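Local structure of carboxypeptidase A (Helicoverpa armigera, 1JQG) at residues A[132-137]-A[198-203]. The protein is a mid-gut procarboxypeptidase of the M14 family that probably removes C-terminal residues from peptides, using zinc, once its activation peptide is cleaved off. Residues are numbered along the deposited sequence; the frame is centred on the assembly and turned at random.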
loop_
_atom_site.group_PDB
_atom_site.type_symbol
_atom_site.label_atom_id
_atom_site.label_comp_id
_atom_site.label_asym_id
_atom_site.label_seq_id
_atom_site.Cartn_x
_atom_site.Cartn_y
_atom_site.Cartn_z
ATOM N N GLN A 132 -5.149 -14.238 -15.956
ATOM C CA GLN A 132 -5.904 -15.235 -16.720
ATOM C C GLN A 132 -5.045 -16.147 -17.559
ATOM O O GLN A 132 -5.369 -17.314 -17.792
ATOM C CB GLN A 132 -6.938 -14.536 -17.609
ATOM C CG GLN A 132 -8.026 -13.840 -16.818
ATOM C CD GLN A 132 -8.907 -12.970 -17.678
ATOM O OE1 GLN A 132 -8.928 -11.734 -17.561
ATOM N NE2 GLN A 132 -9.626 -13.595 -18.575
ATOM N N GLU A 133 -3.897 -15.687 -17.999
ATOM C CA GLU A 133 -2.974 -16.422 -18.832
ATOM C C GLU A 133 -2.211 -17.430 -17.996
ATOM O O GLU A 133 -1.907 -18.587 -18.372
ATOM C CB GLU A 133 -1.996 -15.503 -19.559
ATOM C CG GLU A 133 -2.664 -14.558 -20.565
ATOM C CD GLU A 133 -3.420 -15.327 -21.649
ATOM O OE1 GLU A 133 -2.694 -16.057 -22.361
ATOM O OE2 GLU A 133 -4.655 -15.181 -21.752
ATOM N N LEU A 134 -1.977 -17.052 -16.759
ATOM C CA LEU A 134 -1.291 -17.900 -15.792
ATOM C C LEU A 134 -2.132 -19.116 -15.464
ATOM O O LEU A 134 -1.628 -20.256 -15.413
ATOM C CB LEU A 134 -1.024 -17.029 -14.546
ATOM C CG LEU A 134 0.412 -16.934 -14.056
ATOM C CD1 LEU A 134 1.411 -16.579 -15.147
ATOM C CD2 LEU A 134 0.498 -15.893 -12.936
ATOM N N ALA A 135 -3.461 -18.903 -15.331
ATOM C CA ALA A 135 -4.345 -20.034 -15.045
ATOM C C ALA A 135 -4.502 -21.031 -16.190
ATOM O O ALA A 135 -4.907 -22.174 -15.936
ATOM C CB ALA A 135 -5.736 -19.578 -14.609
ATOM N N LYS A 136 -4.204 -20.607 -17.410
ATOM C CA LYS A 136 -4.142 -21.501 -18.567
ATOM C C LYS A 136 -2.878 -22.352 -18.667
ATOM O O LYS A 136 -2.930 -23.496 -19.062
ATOM C CB LYS A 136 -4.180 -20.647 -19.845
ATOM C CG LYS A 136 -5.499 -19.912 -20.031
ATOM C CD LYS A 136 -5.518 -19.171 -21.367
ATOM C CE LYS A 136 -6.587 -18.055 -21.355
ATOM N NZ LYS A 136 -6.438 -17.188 -22.566
ATOM N N GLU A 137 -1.729 -21.782 -18.306
ATOM C CA GLU A 137 -0.447 -22.478 -18.411
ATOM C C GLU A 137 -0.118 -23.315 -17.190
ATOM O O GLU A 137 0.591 -24.325 -17.273
ATOM C CB GLU A 137 0.697 -21.475 -18.625
ATOM C CG GLU A 137 2.006 -22.063 -19.115
ATOM C CD GLU A 137 3.074 -21.022 -19.402
ATOM O OE1 GLU A 137 2.652 -19.848 -19.532
ATOM O OE2 GLU A 137 4.291 -21.299 -19.504
ATOM N N LEU A 198 6.561 -18.013 -6.988
ATOM C CA LEU A 198 5.702 -19.127 -6.617
ATOM C C LEU A 198 5.168 -19.903 -7.814
ATOM O O LEU A 198 4.671 -21.015 -7.668
ATOM C CB LEU A 198 4.546 -18.623 -5.742
ATOM C CG LEU A 198 4.886 -18.027 -4.395
ATOM C CD1 LEU A 198 3.639 -17.409 -3.779
ATOM C CD2 LEU A 198 5.460 -19.043 -3.420
ATOM N N VAL A 199 5.197 -19.317 -8.994
ATOM C CA VAL A 199 4.643 -19.944 -10.194
ATOM C C VAL A 199 5.672 -20.099 -11.301
ATOM O O VAL A 199 5.762 -21.220 -11.766
ATOM C CB VAL A 199 3.438 -19.133 -10.728
ATOM C CG1 VAL A 199 2.724 -19.768 -11.911
ATOM C CG2 VAL A 199 2.412 -18.865 -9.625
ATOM N N ILE A 200 6.270 -19.025 -11.795
ATOM C CA ILE A 200 7.143 -19.005 -12.933
ATOM C C ILE A 200 8.512 -19.593 -12.663
ATOM O O ILE A 200 8.968 -20.489 -13.379
ATOM C CB ILE A 200 7.349 -17.573 -13.497
ATOM C CG1 ILE A 200 5.995 -16.909 -13.780
ATOM C CG2 ILE A 200 8.232 -17.595 -14.743
ATOM C CD1 ILE A 200 5.133 -17.598 -14.788
ATOM N N ASP A 201 9.212 -19.077 -11.672
ATOM C CA ASP A 201 10.543 -19.489 -11.308
ATOM C C ASP A 201 10.594 -20.022 -9.890
ATOM O O ASP A 201 10.914 -19.249 -8.989
ATOM C CB ASP A 201 11.534 -18.323 -11.445
ATOM C CG ASP A 201 12.976 -18.782 -11.378
ATOM O OD1 ASP A 201 13.759 -17.875 -11.076
ATOM O OD2 ASP A 201 13.262 -19.974 -11.625
ATOM N N VAL A 202 10.105 -21.235 -9.673
ATOM C CA VAL A 202 10.033 -21.836 -8.346
ATOM C C VAL A 202 11.392 -22.399 -7.916
ATOM O O VAL A 202 11.766 -23.537 -8.250
ATOM C CB VAL A 202 8.996 -22.981 -8.321
ATOM C CG1 VAL A 202 8.802 -23.462 -6.888
ATOM C CG2 VAL A 202 7.680 -22.527 -8.944
ATOM N N THR A 203 12.141 -21.606 -7.150
ATOM C CA THR A 203 13.429 -22.065 -6.661
ATOM C C THR A 203 13.380 -22.601 -5.234
ATOM O O THR A 203 14.337 -23.205 -4.721
ATOM C CB THR A 203 14.506 -20.972 -6.787
ATOM O OG1 THR A 203 14.068 -19.758 -6.187
ATOM C CG2 THR A 203 14.852 -20.714 -8.258
#
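Val199, near the C-terminal end of helix 187-200, points its CB toward Leu134 of helix 124-137, and the two residues mark the nearest approach of the backbones, with 8.4 Å between the CA atoms. Between them the CG1 methyl of Val199 lies against the branch point of the leucine, 4.2 Å from Leu134 CG. Val199 also packs on Ile161 of strand 155-161 and on Phe138. Next in sequence, Ile200 reaches the same leucine by a different route: its CB does not head for the opposite helix, but CG1 is placed anti to the carbonyl carbon (chi1 -53°) and the chain bends again at chi2, bringing the terminal methyl across. Ile200 CD1 thereby meets Leu134 CD1 at 3.9 Å, the two side chains crossing at about a right angle. Leu134 is thus shared, CG facing the valine and one methyl the isoleucine, while it also touches Ile195, one turn before Val199 in helix 187-200, and Leu159 of strand 155-161. Both helices belong to the alpha/beta fold of the zinc carboxypeptidase domain and lie by the antiparallel strand 155-161 of its mixed eight-stranded sheet, away from the zinc site. The interface is small, 104 Å² in all, and its two close contacts are between apolar side chains. Further along, Asp201 forms a salt bridge with Lys197, whereas Val202 packs on Ile208 of helix 206-209. On the far side of helix 124-137, Lys136 NZ pairs with Glu133 OE2 at 2.8 Å, approaching the syn side of the carboxylate from 27° out of its plane.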